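Local atomic coordinates of alpha-amylase (Eisenia fetida, PDB entry 6M4K), a protein that probably hydrolyses internal alpha-1,4-glucosidic bonds of starch-like polysaccharides, as a calcium-containing, cold-active alpha-amylase of glycoside hydrolase family 13. Residues 399-404 with 419-424; 281-286 with 335-340; 8-13 with 230-235; 256-261 with 287-292; 261-266 with 314-319. All blocks are in the same frame, centred on the assembly; numbering follows the deposited sequence. Where two conformers were deposited one is given.

Interaction 1 of 5, residues 399-404 with 419-424; sequences NVAIGN and FGRGNR
Two arginines of residues 419-424 supply the polar bonds across this contact: Arg424 holds Val400 O in the last turn of helix 389-401, Arg421 holds Asn404 O in the turn after it. Arg421 approaches Asn404 O side-on with two nitrogens, NE lying 3.0 Å and NH2 2.9 Å from that single oxygen, which sits in the guanidinium plane. The NH2 donor is in the carbonyl plane, whereas NE comes from above it. Arg421 NH1 turns to Ala334 O outside the pair, and a water accepts from Gly403 N and, weakly, from Arg421 NH2. Arg424 NE gives Val400 O a nearly straight bond of 2.9 Å (171°), with NH2 adding a weak second one.

Within 399-404 a type II turn runs from Ala401 to Asn404, and Ala401 O accepts both Asn404 N and, at 3.1 Å, Asn404 ND2. The Asn404 amide is nearly parallel to the Arg424 guanidinium, the planes 10° apart.

Apolar packing is brief: Ala401 CB meets Arg421 CB at 3.6 Å and also lies over one guanidinium face, towards its rim. Bends at chi2 and chi3 fold Arg421 back over this methyl. A leucine in place of Arg421 would probably leave Asn404 O and Ala334 O without these donors. The catalytic domain's last helix is thus joined to the C-terminal beta domain mainly through arginine-to-carbonyl bonds, and Arg424 would probably offset the partial negative charge of the helix end at Val400 O.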
# COMPACT_ATOMS: atom_id res chain seq x y z
N ASN A 399 3.93 -10.87 12.95
CA ASN A 399 4.31 -10.24 14.22
C ASN A 399 5.04 -11.22 15.12
O ASN A 399 6.05 -10.87 15.74
CB ASN A 399 3.06 -9.70 14.93
CG ASN A 399 2.40 -8.54 14.18
OD1 ASN A 399 3.04 -7.82 13.43
ND2 ASN A 399 1.10 -8.37 14.41
N VAL A 400 4.56 -12.47 15.20
CA VAL A 400 5.20 -13.48 16.04
C VAL A 400 6.61 -13.78 15.53
O VAL A 400 7.53 -14.03 16.31
CB VAL A 400 4.31 -14.74 16.11
CG1 VAL A 400 5.08 -15.93 16.70
CG2 VAL A 400 3.05 -14.45 16.92
N ALA A 401 6.79 -13.78 14.21
CA ALA A 401 8.03 -14.16 13.57
C ALA A 401 9.07 -13.04 13.53
O ALA A 401 10.21 -13.30 13.15
CB ALA A 401 7.74 -14.58 12.13
N ILE A 402 8.68 -11.81 13.91
CA ILE A 402 9.53 -10.63 13.70
C ILE A 402 10.94 -10.85 14.25
O ILE A 402 11.13 -11.36 15.36
CB ILE A 402 8.84 -9.38 14.28
CG1 ILE A 402 9.41 -8.11 13.65
CG2 ILE A 402 8.96 -9.34 15.78
CD1 ILE A 402 8.46 -7.44 12.67
N GLY A 403 11.93 -10.47 13.46
CA GLY A 403 13.32 -10.54 13.88
C GLY A 403 13.99 -11.89 13.70
O GLY A 403 15.19 -12.00 14.00
N ASN A 404 13.28 -12.88 13.26
CA ASN A 404 13.90 -14.17 13.03
C ASN A 404 14.29 -14.32 11.57
O ASN A 404 13.59 -13.81 10.68
CB ASN A 404 12.93 -15.29 13.41
CG ASN A 404 12.73 -15.41 14.89
OD1 ASN A 404 13.41 -16.20 15.56
ND2 ASN A 404 11.81 -14.63 15.43
N PHE A 419 9.07 -22.91 4.60
CA PHE A 419 10.16 -22.30 5.35
C PHE A 419 9.65 -21.85 6.71
O PHE A 419 8.45 -21.68 6.93
CB PHE A 419 10.80 -21.11 4.61
CG PHE A 419 9.83 -20.01 4.31
CD1 PHE A 419 9.08 -20.04 3.15
CD2 PHE A 419 9.67 -18.95 5.19
CE1 PHE A 419 8.18 -19.03 2.87
CE2 PHE A 419 8.77 -17.93 4.91
CZ PHE A 419 8.03 -17.97 3.76
N GLY A 420 10.61 -21.67 7.61
CA GLY A 420 10.33 -21.18 8.94
C GLY A 420 10.94 -19.80 9.17
O GLY A 420 11.69 -19.26 8.35
N ARG A 421 10.60 -19.25 10.33
CA ARG A 421 11.20 -18.01 10.81
C ARG A 421 11.74 -18.34 12.20
O ARG A 421 10.99 -18.35 13.18
CB ARG A 421 10.17 -16.88 10.85
CG ARG A 421 9.58 -16.55 9.48
CD ARG A 421 10.58 -15.82 8.59
NE ARG A 421 11.12 -14.64 9.25
CZ ARG A 421 10.48 -13.48 9.38
NH1 ARG A 421 9.26 -13.30 8.88
NH2 ARG A 421 11.08 -12.48 10.03
N GLY A 422 13.03 -18.67 12.26
CA GLY A 422 13.61 -19.11 13.52
C GLY A 422 12.84 -20.27 14.13
O GLY A 422 12.44 -21.22 13.44
N ASN A 423 12.59 -20.17 15.43
CA ASN A 423 11.77 -21.15 16.14
C ASN A 423 10.37 -20.62 16.44
O ASN A 423 9.72 -21.11 17.36
CB ASN A 423 12.47 -21.60 17.43
CG ASN A 423 12.56 -20.50 18.45
OD1 ASN A 423 12.36 -19.32 18.14
ND2 ASN A 423 12.89 -20.86 19.69
N ARG A 424 9.89 -19.66 15.65
CA ARG A 424 8.63 -18.98 15.91
C ARG A 424 7.49 -19.39 14.99
O ARG A 424 6.35 -19.47 15.44
CB ARG A 424 8.84 -17.46 15.79
CG ARG A 424 9.82 -16.92 16.81
CD ARG A 424 9.22 -16.96 18.20
NE ARG A 424 8.26 -15.88 18.38
CZ ARG A 424 7.62 -15.63 19.52
NH1 ARG A 424 7.83 -16.38 20.59
NH2 ARG A 424 6.78 -14.61 19.58
O HOH W 1 11.49 -9.58 10.77

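Interaction 2 of 5, residues 281-286 with 335-340; sequences VNFGEG and WDYGHV
Phe283 O receives Trp335 NE1 at 2.9 Å, with an N-H...O angle of 158°. The oxygen lies in the indole plane, but the donor stands above the carbonyl plane of Phe283. Farther along the same indole edge, Val281 O approaches Trp335 CH2 to 3.7 Å.

Phe283, Trp335 and Tyr337 form an aromatic cluster without a regular stack. Trp335 CD1 comes to the edge of the Phe283 ring, 3.9 Å from CD2, the five-membered ring and the phenyl being inclined by 55°. Phe283 CE2 reaches Tyr337 CD2 at 4.1 Å, with planes 73° apart. Phe283 has CG opposite its backbone N, which turns the CD2-CE2 edge to both, CD2 to Trp335 and CE2 to Tyr337.

Gly284 brings its CA over one face of Tyr337 in a CH-pi contact, 3.8 Å from the ring centroid. A side chain on Gly284 would press on the same ring. The phenol tip continues to Leu290 O, and Phe419 of the C-terminal beta domain meets Trp335 edge-to-face.

The loop before strand 295-297 is therefore packed against the entry into the last barrel strand, 339-344. Chemically, one indole N-H satisfies a carbonyl within an otherwise aromatic, largely buried interface.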
# COMPACT_ATOMS: atom_id res chain seq x y z
N VAL A 281 13.30 -18.81 -3.32
CA VAL A 281 14.30 -19.12 -2.31
C VAL A 281 15.16 -17.91 -1.95
O VAL A 281 15.58 -17.76 -0.80
CB VAL A 281 15.14 -20.34 -2.76
CG1 VAL A 281 15.91 -20.03 -4.05
CG2 VAL A 281 16.09 -20.81 -1.67
N ASN A 282 15.42 -17.03 -2.92
CA ASN A 282 16.25 -15.85 -2.71
C ASN A 282 15.48 -14.56 -2.95
O ASN A 282 16.06 -13.53 -3.30
CB ASN A 282 17.49 -15.90 -3.60
CG ASN A 282 17.13 -15.77 -5.08
OD1 ASN A 282 16.01 -16.10 -5.50
ND2 ASN A 282 18.08 -15.27 -5.87
N PHE A 283 14.16 -14.59 -2.78
CA PHE A 283 13.35 -13.42 -3.10
C PHE A 283 13.76 -12.22 -2.25
O PHE A 283 14.03 -12.32 -1.06
CB PHE A 283 11.88 -13.71 -2.87
CG PHE A 283 11.01 -12.54 -3.22
CD1 PHE A 283 10.83 -12.17 -4.54
CD2 PHE A 283 10.43 -11.77 -2.22
CE1 PHE A 283 10.06 -11.06 -4.87
CE2 PHE A 283 9.66 -10.66 -2.55
CZ PHE A 283 9.48 -10.32 -3.87
N GLY A 284 13.77 -11.06 -2.90
CA GLY A 284 14.07 -9.81 -2.23
C GLY A 284 15.02 -9.00 -3.07
O GLY A 284 14.90 -8.97 -4.30
N GLU A 285 15.98 -8.35 -2.40
CA GLU A 285 16.92 -7.48 -3.09
C GLU A 285 17.64 -8.20 -4.23
O GLU A 285 17.92 -7.60 -5.27
CB GLU A 285 17.92 -6.91 -2.08
CG GLU A 285 18.87 -5.85 -2.65
CD GLU A 285 19.79 -5.26 -1.60
OE1 GLU A 285 19.66 -5.61 -0.41
OE2 GLU A 285 20.64 -4.42 -1.98
N GLY A 286 17.92 -9.50 -4.06
CA GLY A 286 18.65 -10.26 -5.06
C GLY A 286 17.90 -10.47 -6.36
O GLY A 286 18.50 -10.89 -7.36
N TRP A 335 7.61 -13.77 4.87
CA TRP A 335 8.98 -13.48 4.48
C TRP A 335 9.51 -12.30 5.31
O TRP A 335 8.81 -11.74 6.15
CB TRP A 335 9.03 -13.16 2.99
CG TRP A 335 10.32 -13.41 2.25
CD1 TRP A 335 11.07 -12.49 1.57
CD2 TRP A 335 10.97 -14.67 2.06
NE1 TRP A 335 12.15 -13.10 0.98
CE2 TRP A 335 12.11 -14.44 1.27
CE3 TRP A 335 10.70 -15.98 2.49
CZ2 TRP A 335 12.97 -15.46 0.90
CZ3 TRP A 335 11.55 -16.99 2.12
CH2 TRP A 335 12.68 -16.73 1.33
N ASP A 336 10.77 -11.95 5.09
CA ASP A 336 11.38 -10.78 5.73
C ASP A 336 11.94 -9.91 4.62
O ASP A 336 13.07 -10.11 4.18
CB ASP A 336 12.44 -11.19 6.73
CG ASP A 336 13.00 -10.00 7.50
OD1 ASP A 336 12.39 -8.91 7.45
OD2 ASP A 336 14.06 -10.15 8.15
N TYR A 337 11.13 -8.97 4.16
CA TYR A 337 11.53 -8.08 3.08
C TYR A 337 10.54 -6.93 2.98
O TYR A 337 9.38 -7.10 2.57
CB TYR A 337 11.61 -8.81 1.73
CG TYR A 337 11.94 -7.87 0.58
CD1 TYR A 337 13.24 -7.37 0.42
CD2 TYR A 337 10.96 -7.45 -0.31
CE1 TYR A 337 13.54 -6.50 -0.61
CE2 TYR A 337 11.26 -6.58 -1.34
CZ TYR A 337 12.54 -6.09 -1.48
OH TYR A 337 12.80 -5.23 -2.52
N GLY A 338 10.99 -5.73 3.35
CA GLY A 338 10.22 -4.53 3.14
C GLY A 338 9.21 -4.25 4.23
O GLY A 338 8.87 -5.10 5.05
N HIS A 339 8.72 -3.02 4.23
CA HIS A 339 7.59 -2.63 5.07
C HIS A 339 6.31 -2.98 4.33
O HIS A 339 6.04 -2.42 3.26
CB HIS A 339 7.65 -1.14 5.35
CG HIS A 339 6.66 -0.70 6.38
ND1 HIS A 339 6.25 0.61 6.53
CD2 HIS A 339 6.01 -1.41 7.33
CE1 HIS A 339 5.39 0.69 7.52
NE2 HIS A 339 5.22 -0.52 8.03
N VAL A 340 5.51 -3.88 4.89
CA VAL A 340 4.36 -4.46 4.19
C VAL A 340 3.12 -3.58 4.35
O VAL A 340 2.72 -3.25 5.48
CB VAL A 340 4.06 -5.88 4.69
CG1 VAL A 340 2.79 -6.41 4.02
CG2 VAL A 340 5.26 -6.80 4.42

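Interaction 3 of 5, residues 8-13 with 230-235; sequences GSYYCQ and NAYIYQ
Tyr10 CB sits squarely above the Tyr232 ring, 3.5 Å from its centroid and 12° off the ring normal, a close CH-pi contact. Further out, Tyr10 CG is still 4.2 Å from Tyr232 CZ and CE2, and CD1 passes 3.7 Å from Tyr232 CZ. Chi1 of 56° holds the Tyr10 ring between its own backbone N and carbonyl carbon, and the two tyrosines run side by side, pointing the same way with planes 50° apart. At the tip they part company: Tyr10 OH bonds to Asp17 OD1, while Tyr232 OH bonds to His339 ND1 on another barrel strand. Beside the CD1-CE1 edge of Tyr232 come two backbone oxygens, approaching obliquely: Gly8 O stands 3.4 Å from Tyr232 CE1 and Ser9 O 3.6 Å from CD1. Gly8 O also accepts from Arg255 NE.

Water fills the polar side of the contact. One molecule donates to both Ser9 O (2.9 Å) and Asn230 O (2.8 Å); another links Ser9 OG with Asn230 O, and a third lies between Ser9 O and Ala231 O.

Residues 8-13, ahead of the first strand, thus cover strand 232-235 at its N-terminal end in the TIM barrel, with Cys12 also tied to Cys43 by a disulfide. Direct contact is by carbon on aromatic face, whereas the backbone carbonyls communicate through water; the phenol hydroxyls carry their polarity to partners beyond the pair.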
# COMPACT_ATOMS: atom_id res chain seq x y z
N GLY A 8 12.89 7.61 6.25
CA GLY A 8 12.44 6.26 5.98
C GLY A 8 12.15 5.40 7.19
O GLY A 8 11.78 4.23 7.03
N SER A 9 12.29 5.92 8.40
CA SER A 9 11.97 5.16 9.59
C SER A 9 10.55 5.48 10.03
O SER A 9 10.13 6.64 10.04
CB SER A 9 12.96 5.46 10.72
OG SER A 9 12.81 6.78 11.20
N TYR A 10 9.80 4.44 10.38
CA TYR A 10 8.44 4.59 10.86
C TYR A 10 8.39 4.18 12.32
O TYR A 10 9.34 3.62 12.87
CB TYR A 10 7.46 3.78 10.00
CG TYR A 10 7.78 2.32 9.89
CD1 TYR A 10 8.67 1.85 8.93
CD2 TYR A 10 7.19 1.40 10.73
CE1 TYR A 10 8.96 0.51 8.82
CE2 TYR A 10 7.47 0.05 10.63
CZ TYR A 10 8.36 -0.38 9.67
OH TYR A 10 8.64 -1.72 9.56
N TYR A 11 7.27 4.50 12.95
CA TYR A 11 7.10 4.32 14.39
C TYR A 11 5.84 3.51 14.63
O TYR A 11 4.75 3.91 14.21
CB TYR A 11 6.99 5.67 15.08
CG TYR A 11 6.83 5.55 16.57
CD1 TYR A 11 7.91 5.22 17.37
CD2 TYR A 11 5.60 5.75 17.18
CE1 TYR A 11 7.78 5.10 18.74
CE2 TYR A 11 5.46 5.63 18.56
CZ TYR A 11 6.56 5.31 19.32
OH TYR A 11 6.45 5.18 20.69
N CYS A 12 5.97 2.40 15.33
CA CYS A 12 4.84 1.54 15.64
C CYS A 12 4.86 1.16 17.11
O CYS A 12 5.93 1.13 17.75
CB CYS A 12 4.90 0.23 14.83
SG CYS A 12 4.74 0.43 13.05
N GLN A 13 3.69 0.86 17.64
CA GLN A 13 3.59 0.27 18.97
C GLN A 13 4.25 -1.11 18.95
O GLN A 13 4.35 -1.75 17.90
CB GLN A 13 2.13 0.12 19.37
CG GLN A 13 1.42 1.43 19.63
CD GLN A 13 1.91 2.10 20.90
OE1 GLN A 13 2.23 3.29 20.91
NE2 GLN A 13 1.96 1.34 21.99
N ASN A 230 11.48 12.34 12.93
CA ASN A 230 10.97 12.81 11.65
C ASN A 230 9.72 12.03 11.26
O ASN A 230 9.55 10.87 11.64
CB ASN A 230 12.01 12.60 10.56
CG ASN A 230 13.27 13.43 10.76
OD1 ASN A 230 13.24 14.50 11.38
ND2 ASN A 230 14.37 12.96 10.21
N ALA A 231 8.86 12.68 10.48
CA ALA A 231 7.73 11.98 9.87
C ALA A 231 8.23 10.82 9.02
O ALA A 231 9.36 10.83 8.50
CB ALA A 231 6.96 12.96 8.98
N TYR A 232 7.39 9.80 8.88
CA TYR A 232 7.68 8.70 7.96
C TYR A 232 7.29 9.10 6.54
O TYR A 232 6.15 9.50 6.29
CB TYR A 232 6.88 7.48 8.38
CG TYR A 232 7.06 6.23 7.53
CD1 TYR A 232 8.30 5.86 7.02
CD2 TYR A 232 5.98 5.37 7.29
CE1 TYR A 232 8.47 4.70 6.29
CE2 TYR A 232 6.13 4.21 6.55
CZ TYR A 232 7.37 3.87 6.06
OH TYR A 232 7.56 2.71 5.33
N ILE A 233 8.21 8.97 5.59
CA ILE A 233 7.94 9.30 4.20
C ILE A 233 8.21 8.06 3.36
O ILE A 233 9.33 7.52 3.38
CB ILE A 233 8.79 10.47 3.70
CG1 ILE A 233 8.57 11.73 4.55
CG2 ILE A 233 8.54 10.72 2.21
CD1 ILE A 233 7.23 12.36 4.35
N TYR A 234 7.20 7.59 2.65
CA TYR A 234 7.42 6.61 1.60
C TYR A 234 6.93 7.18 0.28
O TYR A 234 5.86 7.81 0.21
CB TYR A 234 6.87 5.21 1.90
CG TYR A 234 5.41 5.10 2.27
CD1 TYR A 234 4.97 5.39 3.55
CD2 TYR A 234 4.47 4.65 1.34
CE1 TYR A 234 3.64 5.25 3.91
CE2 TYR A 234 3.14 4.49 1.69
CZ TYR A 234 2.73 4.80 2.98
OH TYR A 234 1.41 4.66 3.36
N GLN A 235 7.72 7.00 -0.76
CA GLN A 235 7.59 7.75 -2.01
C GLN A 235 7.09 6.80 -3.09
O GLN A 235 7.68 5.74 -3.30
CB GLN A 235 8.95 8.33 -2.40
CG GLN A 235 9.49 9.33 -1.42
CD GLN A 235 10.98 9.51 -1.55
OE1 GLN A 235 11.46 10.43 -2.23
NE2 GLN A 235 11.73 8.60 -0.95
O HOH W 2 12.32 9.60 12.21
O HOH W 3 8.67 8.27 11.88
O HOH W 4 11.33 9.04 9.56

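Interaction 4 of 5, residues 256-261 with 287-292; sequences VTEFKH and WGQLSG
With CG opposite its backbone N (chi1 178°) and a bend at chi2 (51°), Glu258 carries its carboxylate back over the start of helix 259-270 and onto Gln289 and Leu290. This is a helix N-cap at a beta-to-alpha junction of the TIM barrel, where strand 255-257 gives way to the helix. The two oxygens divide the work: OE2 caps Lys260 N at 2.9 Å, met from above the carboxylate plane, while OE1 takes Leu290 N at 2.8 Å, nearly in line with its C-O bond (165° at the hydrogen).

With an alanine here, Lys260 N is likely to lose its cap and Leu290 N its acceptor, letting residues 287-292 shift from the helix start.

Gln289 extends across His261, its NE2 3.6 Å from His261 CA, and that amide nitrogen is bonded to Asn264 OD1. Alongside, Gln289 CG packs against Lys260 CB at 3.9 Å. Leu290 CD1 touches Val256 CB at 3.7 Å, the two side chains crossing at about a right angle. Lys260, straight beyond CG, reaches the loop 287-292: its NZ lies 3.0 Å from Gly288 O, almost on the extension of the carbonyl bond.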
# COMPACT_ATOMS: atom_id res chain seq x y z
N VAL A 256 10.80 3.86 -0.52
CA VAL A 256 10.27 3.92 -1.88
C VAL A 256 9.40 2.70 -2.11
O VAL A 256 9.76 1.58 -1.70
CB VAL A 256 11.40 4.00 -2.93
CG1 VAL A 256 10.83 4.05 -4.33
CG2 VAL A 256 12.29 5.23 -2.65
N THR A 257 8.25 2.91 -2.74
CA THR A 257 7.41 1.80 -3.19
C THR A 257 8.19 0.92 -4.15
O THR A 257 8.69 1.40 -5.17
CB THR A 257 6.20 2.36 -3.94
OG1 THR A 257 6.66 3.22 -5.00
CG2 THR A 257 5.28 3.15 -3.02
N GLU A 258 8.23 -0.38 -3.87
CA GLU A 258 8.90 -1.32 -4.77
C GLU A 258 7.86 -2.04 -5.61
O GLU A 258 7.32 -3.08 -5.21
CB GLU A 258 9.80 -2.27 -3.98
CG GLU A 258 10.52 -3.33 -4.83
CD GLU A 258 11.26 -2.76 -6.03
OE1 GLU A 258 12.51 -2.73 -6.01
OE2 GLU A 258 10.59 -2.35 -7.00
N PHE A 259 7.55 -1.48 -6.78
CA PHE A 259 6.57 -2.11 -7.67
C PHE A 259 7.08 -3.42 -8.27
O PHE A 259 6.28 -4.24 -8.73
CB PHE A 259 6.15 -1.13 -8.75
CG PHE A 259 5.16 -0.10 -8.28
CD1 PHE A 259 5.58 1.06 -7.64
CD2 PHE A 259 3.80 -0.32 -8.45
CE1 PHE A 259 4.66 2.00 -7.19
CE2 PHE A 259 2.87 0.61 -8.00
CZ PHE A 259 3.30 1.77 -7.37
N LYS A 260 8.40 -3.66 -8.28
CA LYS A 260 8.87 -4.95 -8.78
C LYS A 260 8.41 -6.09 -7.90
O LYS A 260 8.25 -7.22 -8.38
CB LYS A 260 10.40 -4.97 -8.88
CG LYS A 260 10.97 -3.99 -9.89
CD LYS A 260 12.49 -3.86 -9.73
CE LYS A 260 13.08 -2.85 -10.72
NZ LYS A 260 14.53 -2.64 -10.46
N HIS A 261 8.18 -5.82 -6.62
CA HIS A 261 7.81 -6.87 -5.67
C HIS A 261 6.49 -7.53 -6.06
O HIS A 261 6.41 -8.75 -6.21
CB HIS A 261 7.77 -6.20 -4.29
CG HIS A 261 7.14 -7.00 -3.19
ND1 HIS A 261 7.89 -7.68 -2.24
CD2 HIS A 261 5.85 -7.14 -2.83
CE1 HIS A 261 7.07 -8.22 -1.36
NE2 HIS A 261 5.82 -7.90 -1.69
N TRP A 287 16.59 -10.21 -6.37
CA TRP A 287 15.85 -10.23 -7.62
C TRP A 287 16.00 -8.94 -8.41
O TRP A 287 15.23 -8.71 -9.35
CB TRP A 287 14.37 -10.53 -7.34
CG TRP A 287 14.08 -11.99 -7.16
CD1 TRP A 287 14.77 -12.88 -6.37
CD2 TRP A 287 13.03 -12.74 -7.79
NE1 TRP A 287 14.20 -14.12 -6.47
CE2 TRP A 287 13.14 -14.07 -7.33
CE3 TRP A 287 12.02 -12.42 -8.69
CZ2 TRP A 287 12.27 -15.07 -7.75
CZ3 TRP A 287 11.15 -13.41 -9.11
CH2 TRP A 287 11.28 -14.73 -8.64
N GLY A 288 16.98 -8.10 -8.08
CA GLY A 288 17.10 -6.81 -8.73
C GLY A 288 16.19 -5.76 -8.14
O GLY A 288 15.81 -4.81 -8.84
N GLN A 289 15.81 -5.90 -6.88
CA GLN A 289 14.89 -4.99 -6.20
C GLN A 289 15.66 -4.13 -5.21
O GLN A 289 16.85 -4.34 -4.95
CB GLN A 289 13.79 -5.78 -5.48
CG GLN A 289 12.98 -6.67 -6.42
CD GLN A 289 11.81 -7.39 -5.74
OE1 GLN A 289 11.58 -7.26 -4.53
NE2 GLN A 289 11.05 -8.13 -6.53
N LEU A 290 14.97 -3.14 -4.66
CA LEU A 290 15.53 -2.33 -3.59
C LEU A 290 15.87 -3.21 -2.39
O LEU A 290 15.31 -4.30 -2.20
CB LEU A 290 14.49 -1.31 -3.12
CG LEU A 290 14.09 -0.25 -4.14
CD1 LEU A 290 13.03 0.69 -3.57
CD2 LEU A 290 15.32 0.52 -4.61
N SER A 291 16.78 -2.73 -1.55
CA SER A 291 16.99 -3.39 -0.28
C SER A 291 15.71 -3.33 0.55
O SER A 291 14.93 -2.38 0.46
CB SER A 291 18.14 -2.74 0.50
OG SER A 291 17.72 -1.58 1.19
N GLY A 292 15.49 -4.37 1.34
CA GLY A 292 14.30 -4.41 2.17
C GLY A 292 14.13 -3.17 3.04
O GLY A 292 13.02 -2.69 3.25

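Interaction 5 of 5, residues 261-266 with 314-319; sequences HGQNLG and GTILTF
Gly262, in the first turn of helix 259-270, touches residues 314-319 through its carbonyl: Gly262 O is 3.9 Å from Ile316 CD1 and accepts a water that in turn accepts from Leu317 N. That water spans a helix carbonyl, which also receives Gly266 N, and the loop backbone.

Gln263 meets both Thr315 and Ile316 with its amide. A bend at chi2 (-80°) turns this group across the two, at about a right angle to both. Its OE1 lies 3.5 Å from Thr315 CG2 and accepts a hydrogen bond from a second water, 2.7 Å away, that also donates to Thr315 OG1. On the other branch, NE2 sits 3.4 Å from Ile316 CD1 and donates a hydrogen bond to Ala310 O. The Gln263 backbone joins in as well, its O being 3.3 Å from Thr315 CG2, while Thr315 OG1 finds a direct partner in Asn267 OD1.

Leu265 directs its tip elsewhere, towards Phe331 of helix 322-334. At Gly266 the backbones come closest, the CA atoms of Gly266 and Ile316 being 5.1 Å apart. Gly266 CA makes a C-H...O contact with Thr315 O at 3.3 Å; a beta carbon here would collide with that oxygen. Leu317 CD1 covers the same CA at 4.0 Å, and the leucine continues onto Met324, Tyr325 and Ala328.

Two glycines four residues apart thus give the helix a bare flank on which the loop can lie. The loop leads from strand 295-297 to helix 322-334, making this a packing site between successive beta-alpha units on the outer layer of a TIM barrel.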
# COMPACT_ATOMS: atom_id res chain seq x y z
N HIS A 261 8.18 -5.82 -6.62
CA HIS A 261 7.81 -6.87 -5.67
C HIS A 261 6.49 -7.53 -6.06
O HIS A 261 6.41 -8.75 -6.21
CB HIS A 261 7.77 -6.20 -4.29
CG HIS A 261 7.14 -7.00 -3.19
ND1 HIS A 261 7.89 -7.68 -2.24
CD2 HIS A 261 5.85 -7.14 -2.83
CE1 HIS A 261 7.07 -8.22 -1.36
NE2 HIS A 261 5.82 -7.90 -1.69
N GLY A 262 5.44 -6.72 -6.25
CA GLY A 262 4.16 -7.29 -6.64
C GLY A 262 4.15 -7.83 -8.06
O GLY A 262 3.43 -8.79 -8.36
N GLN A 263 4.93 -7.22 -8.95
CA GLN A 263 5.07 -7.77 -10.29
C GLN A 263 5.67 -9.16 -10.24
O GLN A 263 5.15 -10.10 -10.87
CB GLN A 263 5.95 -6.84 -11.14
CG GLN A 263 5.24 -5.58 -11.61
CD GLN A 263 4.35 -5.82 -12.82
OE1 GLN A 263 4.69 -6.60 -13.71
NE2 GLN A 263 3.21 -5.15 -12.85
N ASN A 264 6.76 -9.32 -9.48
CA ASN A 264 7.44 -10.60 -9.40
C ASN A 264 6.60 -11.65 -8.69
O ASN A 264 6.45 -12.78 -9.18
CB ASN A 264 8.82 -10.44 -8.73
CG ASN A 264 9.83 -9.72 -9.63
OD1 ASN A 264 10.71 -9.00 -9.15
ND2 ASN A 264 9.72 -9.94 -10.93
N LEU A 265 6.04 -11.31 -7.52
CA LEU A 265 5.21 -12.28 -6.81
C LEU A 265 3.96 -12.63 -7.61
O LEU A 265 3.51 -13.79 -7.61
CB LEU A 265 4.85 -11.77 -5.41
CG LEU A 265 6.03 -11.64 -4.45
CD1 LEU A 265 5.57 -11.16 -3.10
CD2 LEU A 265 6.78 -12.96 -4.31
N GLY A 266 3.38 -11.65 -8.31
CA GLY A 266 2.24 -11.94 -9.16
C GLY A 266 2.58 -12.93 -10.26
O GLY A 266 1.89 -13.94 -10.45
N GLY A 314 -2.60 -8.91 -16.45
CA GLY A 314 -2.10 -10.26 -16.57
C GLY A 314 -1.07 -10.72 -15.55
O GLY A 314 -0.63 -11.87 -15.62
N THR A 315 -0.69 -9.87 -14.60
CA THR A 315 0.42 -10.11 -13.68
C THR A 315 0.03 -9.79 -12.24
O THR A 315 0.14 -10.65 -11.35
CB THR A 315 1.67 -9.30 -14.07
OG1 THR A 315 2.22 -9.82 -15.29
CG2 THR A 315 2.73 -9.37 -12.98
N ILE A 316 -0.44 -8.57 -11.99
CA ILE A 316 -0.81 -8.18 -10.63
C ILE A 316 -1.94 -9.05 -10.11
O ILE A 316 -2.91 -9.35 -10.83
CB ILE A 316 -1.17 -6.69 -10.60
CG1 ILE A 316 0.03 -5.82 -11.02
CG2 ILE A 316 -1.66 -6.27 -9.21
CD1 ILE A 316 1.29 -6.04 -10.17
N LEU A 317 -1.85 -9.47 -8.85
CA LEU A 317 -2.91 -10.20 -8.19
C LEU A 317 -3.74 -9.26 -7.32
O LEU A 317 -3.20 -8.35 -6.67
CB LEU A 317 -2.34 -11.34 -7.35
CG LEU A 317 -1.77 -12.49 -8.18
CD1 LEU A 317 -0.93 -13.43 -7.31
CD2 LEU A 317 -2.91 -13.25 -8.88
N THR A 318 -5.05 -9.47 -7.33
CA THR A 318 -6.00 -8.61 -6.63
C THR A 318 -7.09 -9.49 -6.04
O THR A 318 -7.11 -10.70 -6.24
CB THR A 318 -6.65 -7.62 -7.60
OG1 THR A 318 -7.60 -8.33 -8.43
CG2 THR A 318 -5.63 -6.97 -8.50
N PHE A 319 -8.03 -8.85 -5.34
CA PHE A 319 -9.15 -9.60 -4.76
C PHE A 319 -9.99 -10.32 -5.82
O PHE A 319 -10.73 -11.24 -5.47
CB PHE A 319 -10.03 -8.69 -3.89
CG PHE A 319 -10.81 -7.66 -4.66
CD1 PHE A 319 -12.08 -7.95 -5.14
CD2 PHE A 319 -10.30 -6.40 -4.87
CE1 PHE A 319 -12.81 -7.01 -5.83
CE2 PHE A 319 -11.03 -5.44 -5.57
CZ PHE A 319 -12.30 -5.76 -6.06
O HOH W 5 0.68 -8.88 -7.55
O HOH W 6 3.97 -7.52 -16.09

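Interactions 2 to 5 belong to the parallel eight-stranded TIM barrel; interaction 1 joins its last helix, 389-401, to the C-terminal beta domain. Interaction 3 uses strand 232-235, next to strand 255-257 of interaction 4, and touches interaction 2 through Tyr232 and His339. Interactions 2 and 4 are nearest, centres 8 Å apart, and their segments alternate along the chain, as do those of 4 and 5, which share His261 and helix 259-270. Interaction 1 follows all others in sequence yet touches interaction 2, 14 Å between centres, at Trp335. Contacts 5, 4, 2 and 1 thus form a continuous packed path from barrel exterior to C-terminal domain.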